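Local structure of ATP:cob(I)alamin adenosyltransferase, putative (Burkholderia thailandensis, 2ZHZ) at residues V39-S44 against R125-R130. The protein probably transfers the adenosyl group of ATP to the cobalt of reduced cobalamin, yielding adenosylcobalamin, and works as a homotrimer. Numbering follows the deposited sequence.
Sequences VDELNS and RTVCRR. With ATP (adenosine-5'-triphosphate), chain H.
With CG anti to the backbone N (chi1 -167°) and its chain extended beyond, Glu-41 brings its carboxylate to the guanidinium of Arg-130, which, bent at chi2 and chi3, meets it end-on. A two-pronged salt bridge results, both bonds nearly straight: Arg-130 NH1 to Glu-41 OE1 at 3.0 Å and Arg-130 NH2 to Glu-41 OE2 at 2.7 Å. Both acceptors lie near the guanidinium plane, yet each is met from well above the carboxylate plane, the two planes 51° apart. Glu-41 OE1 also pairs with Arg-130 NE of a second subunit and, within the chain, Arg-130 NH1 with Asp-38, so this buried charge cluster spans the trimer interface. The segments belong to helices 31-50 and 116-141, neighbours in the helix bundle of PduO-type adenosyltransferases, antiparallel at 167° with axes 8.7 Å apart. Between them Val-127 CG1 rests 3.7 Å from Leu-42 CA, and both methyls of Leu-42 press on Cys-128 CB, CD2 at 3.7 Å. On the far side of helix 116-141, Arg-129 O accepts from ATP N6 at 2.9 Å, and ATP C5 lies over one face of the Arg-129 guanidinium, toward that group's rim, with NH2 bonded to ATP O1A at 3.2 Å.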
loop_
_atom_site.group_PDB
_atom_site.type_symbol
_atom_site.label_atom_id
_atom_site.label_comp_id
_atom_site.label_asym_id
_atom_site.label_seq_id
_atom_site.Cartn_x
_atom_site.Cartn_y
_atom_site.Cartn_z
ATOM N N VAL B 39 -6.241 -2.971 7.287
ATOM C CA VAL B 39 -5.656 -3.992 8.153
ATOM C C VAL B 39 -5.256 -5.193 7.295
ATOM O O VAL B 39 -4.192 -5.783 7.491
ATOM C CB VAL B 39 -6.660 -4.433 9.251
ATOM C CG1 VAL B 39 -6.132 -5.666 10.003
ATOM C CG2 VAL B 39 -6.869 -3.286 10.228
ATOM N N ASP B 40 -6.112 -5.533 6.336
ATOM C CA ASP B 40 -5.882 -6.646 5.415
ATOM C C ASP B 40 -4.656 -6.324 4.545
ATOM O O ASP B 40 -3.798 -7.180 4.318
ATOM C CB ASP B 40 -7.126 -6.832 4.533
ATOM C CG ASP B 40 -7.086 -8.102 3.688
ATOM O OD1 ASP B 40 -7.899 -8.195 2.740
ATOM O OD2 ASP B 40 -6.267 -9.008 3.959
ATOM N N GLU B 41 -4.574 -5.084 4.068
ATOM C CA GLU B 41 -3.446 -4.675 3.232
ATOM C C GLU B 41 -2.149 -4.765 4.036
ATOM O O GLU B 41 -1.113 -5.195 3.525
ATOM C CB GLU B 41 -3.647 -3.244 2.713
ATOM C CG GLU B 41 -2.678 -2.871 1.589
ATOM C CD GLU B 41 -2.917 -1.474 1.036
ATOM O OE1 GLU B 41 -4.057 -0.980 1.128
ATOM O OE2 GLU B 41 -1.964 -0.878 0.491
ATOM N N LEU B 42 -2.207 -4.351 5.297
ATOM C CA LEU B 42 -1.037 -4.430 6.166
ATOM C C LEU B 42 -0.625 -5.886 6.337
ATOM O O LEU B 42 0.551 -6.225 6.230
ATOM C CB LEU B 42 -1.342 -3.847 7.545
ATOM C CG LEU B 42 -0.316 -4.172 8.641
ATOM C CD1 LEU B 42 1.053 -3.591 8.273
ATOM C CD2 LEU B 42 -0.791 -3.601 9.972
ATOM N N ASN B 43 -1.597 -6.748 6.612
ATOM C CA ASN B 43 -1.295 -8.160 6.805
ATOM C C ASN B 43 -0.651 -8.751 5.551
ATOM O O ASN B 43 0.239 -9.603 5.638
ATOM C CB ASN B 43 -2.567 -8.932 7.173
ATOM C CG ASN B 43 -2.270 -10.191 7.972
ATOM O OD1 ASN B 43 -1.159 -10.369 8.472
ATOM N ND2 ASN B 43 -3.267 -11.055 8.112
ATOM N N SER B 44 -1.084 -8.283 4.387
ATOM C CA SER B 44 -0.538 -8.771 3.127
ATOM C C SER B 44 0.902 -8.321 2.919
ATOM O O SER B 44 1.725 -9.089 2.418
ATOM C CB SER B 44 -1.413 -8.314 1.957
ATOM O OG SER B 44 -2.691 -8.933 2.039
ATOM N N ARG B 125 5.518 -0.828 8.160
ATOM C CA ARG B 125 5.358 0.190 9.191
ATOM C C ARG B 125 4.429 1.311 8.723
ATOM O O ARG B 125 3.495 1.688 9.435
ATOM C CB ARG B 125 6.730 0.766 9.572
ATOM C CG ARG B 125 6.700 1.954 10.535
ATOM C CD ARG B 125 8.110 2.495 10.752
ATOM N NE ARG B 125 8.691 2.985 9.500
ATOM C CZ ARG B 125 8.394 4.157 8.949
ATOM N NH1 ARG B 125 7.527 4.972 9.541
ATOM N NH2 ARG B 125 8.951 4.512 7.799
ATOM N N THR B 126 4.671 1.835 7.522
ATOM C CA THR B 126 3.837 2.916 7.009
ATOM C C THR B 126 2.415 2.470 6.671
ATOM O O THR B 126 1.473 3.238 6.845
ATOM C CB THR B 126 4.470 3.591 5.769
ATOM O OG1 THR B 126 4.624 2.631 4.715
ATOM C CG2 THR B 126 5.820 4.179 6.125
ATOM N N VAL B 127 2.245 1.244 6.186
ATOM C CA VAL B 127 0.898 0.778 5.884
ATOM C C VAL B 127 0.181 0.550 7.219
ATOM O O VAL B 127 -1.029 0.756 7.332
ATOM C CB VAL B 127 0.914 -0.527 5.058
ATOM C CG1 VAL B 127 -0.515 -1.032 4.848
ATOM C CG2 VAL B 127 1.590 -0.270 3.699
ATOM N N CYS B 128 0.936 0.143 8.235
ATOM C CA CYS B 128 0.347 -0.077 9.556
ATOM C C CYS B 128 -0.174 1.249 10.103
ATOM O O CYS B 128 -1.268 1.311 10.673
ATOM C CB CYS B 128 1.385 -0.656 10.524
ATOM S SG CYS B 128 0.752 -0.931 12.204
ATOM N N ARG B 129 0.608 2.309 9.927
ATOM C CA ARG B 129 0.209 3.629 10.412
ATOM C C ARG B 129 -1.004 4.152 9.644
ATOM O O ARG B 129 -1.807 4.918 10.184
ATOM C CB ARG B 129 1.392 4.594 10.317
ATOM C CG ARG B 129 2.489 4.245 11.316
ATOM C CD ARG B 129 3.830 4.829 10.929
ATOM N NE ARG B 129 3.943 6.246 11.250
ATOM C CZ ARG B 129 4.058 6.718 12.488
ATOM N NH1 ARG B 129 4.165 8.018 12.691
ATOM N NH2 ARG B 129 4.064 5.885 13.525
ATOM N N ARG B 130 -1.128 3.734 8.385
ATOM C CA ARG B 130 -2.269 4.115 7.561
ATOM C C ARG B 130 -3.503 3.408 8.149
ATOM O O ARG B 130 -4.584 3.995 8.248
ATOM C CB ARG B 130 -2.030 3.696 6.098
ATOM C CG ARG B 130 -3.251 3.790 5.182
ATOM C CD ARG B 130 -2.866 4.157 3.737
ATOM N NE ARG B 130 -1.922 3.240 3.085
ATOM C CZ ARG B 130 -2.240 2.061 2.548
ATOM N NH1 ARG B 130 -3.489 1.614 2.582
ATOM N NH2 ARG B 130 -1.312 1.343 1.931
HETATM P PG ATP H . 3.226 6.906 20.550
HETATM O O1G ATP H . 1.851 6.533 21.019
HETATM O O2G ATP H . 4.230 6.965 21.663
HETATM O O3G ATP H . 3.703 5.971 19.472
HETATM P PB ATP H . 2.287 8.849 18.652
HETATM O O1B ATP H . 1.512 7.678 18.122
HETATM O O2B ATP H . 1.520 10.099 19.008
HETATM O O3B ATP H . 3.178 8.402 19.931
HETATM P PA ATP H . 4.559 8.301 16.904
HETATM O O1A ATP H . 3.930 7.016 16.489
HETATM O O2A ATP H . 5.789 8.285 17.778
HETATM O O3A ATP H . 3.444 9.286 17.596
HETATM O "O5'" ATP H . 4.895 9.103 15.552
HETATM C "C5'" ATP H . 5.762 10.233 15.567
HETATM C "C4'" ATP H . 5.201 11.353 14.697
HETATM O "O4'" ATP H . 4.484 10.851 13.541
HETATM C "C3'" ATP H . 4.257 12.268 15.471
HETATM O "O3'" ATP H . 4.847 13.565 15.625
HETATM C "C2'" ATP H . 2.959 12.279 14.676
HETATM O "O2'" ATP H . 2.665 13.619 14.253
HETATM C "C1'" ATP H . 3.150 11.362 13.481
HETATM N N9 ATP H . 2.191 10.198 13.497
HETATM C C8 ATP H . 1.758 9.506 14.586
HETATM N N7 ATP H . 0.907 8.510 14.246
HETATM C C5 ATP H . 0.774 8.544 12.909
HETATM C C6 ATP H . 0.020 7.764 11.879
HETATM N N6 ATP H . -0.771 6.730 12.241
HETATM N N1 ATP H . 0.158 8.129 10.558
HETATM C C2 ATP H . 0.958 9.174 10.168
HETATM N N3 ATP H . 1.672 9.922 11.059
HETATM C C4 ATP H . 1.622 9.660 12.414
#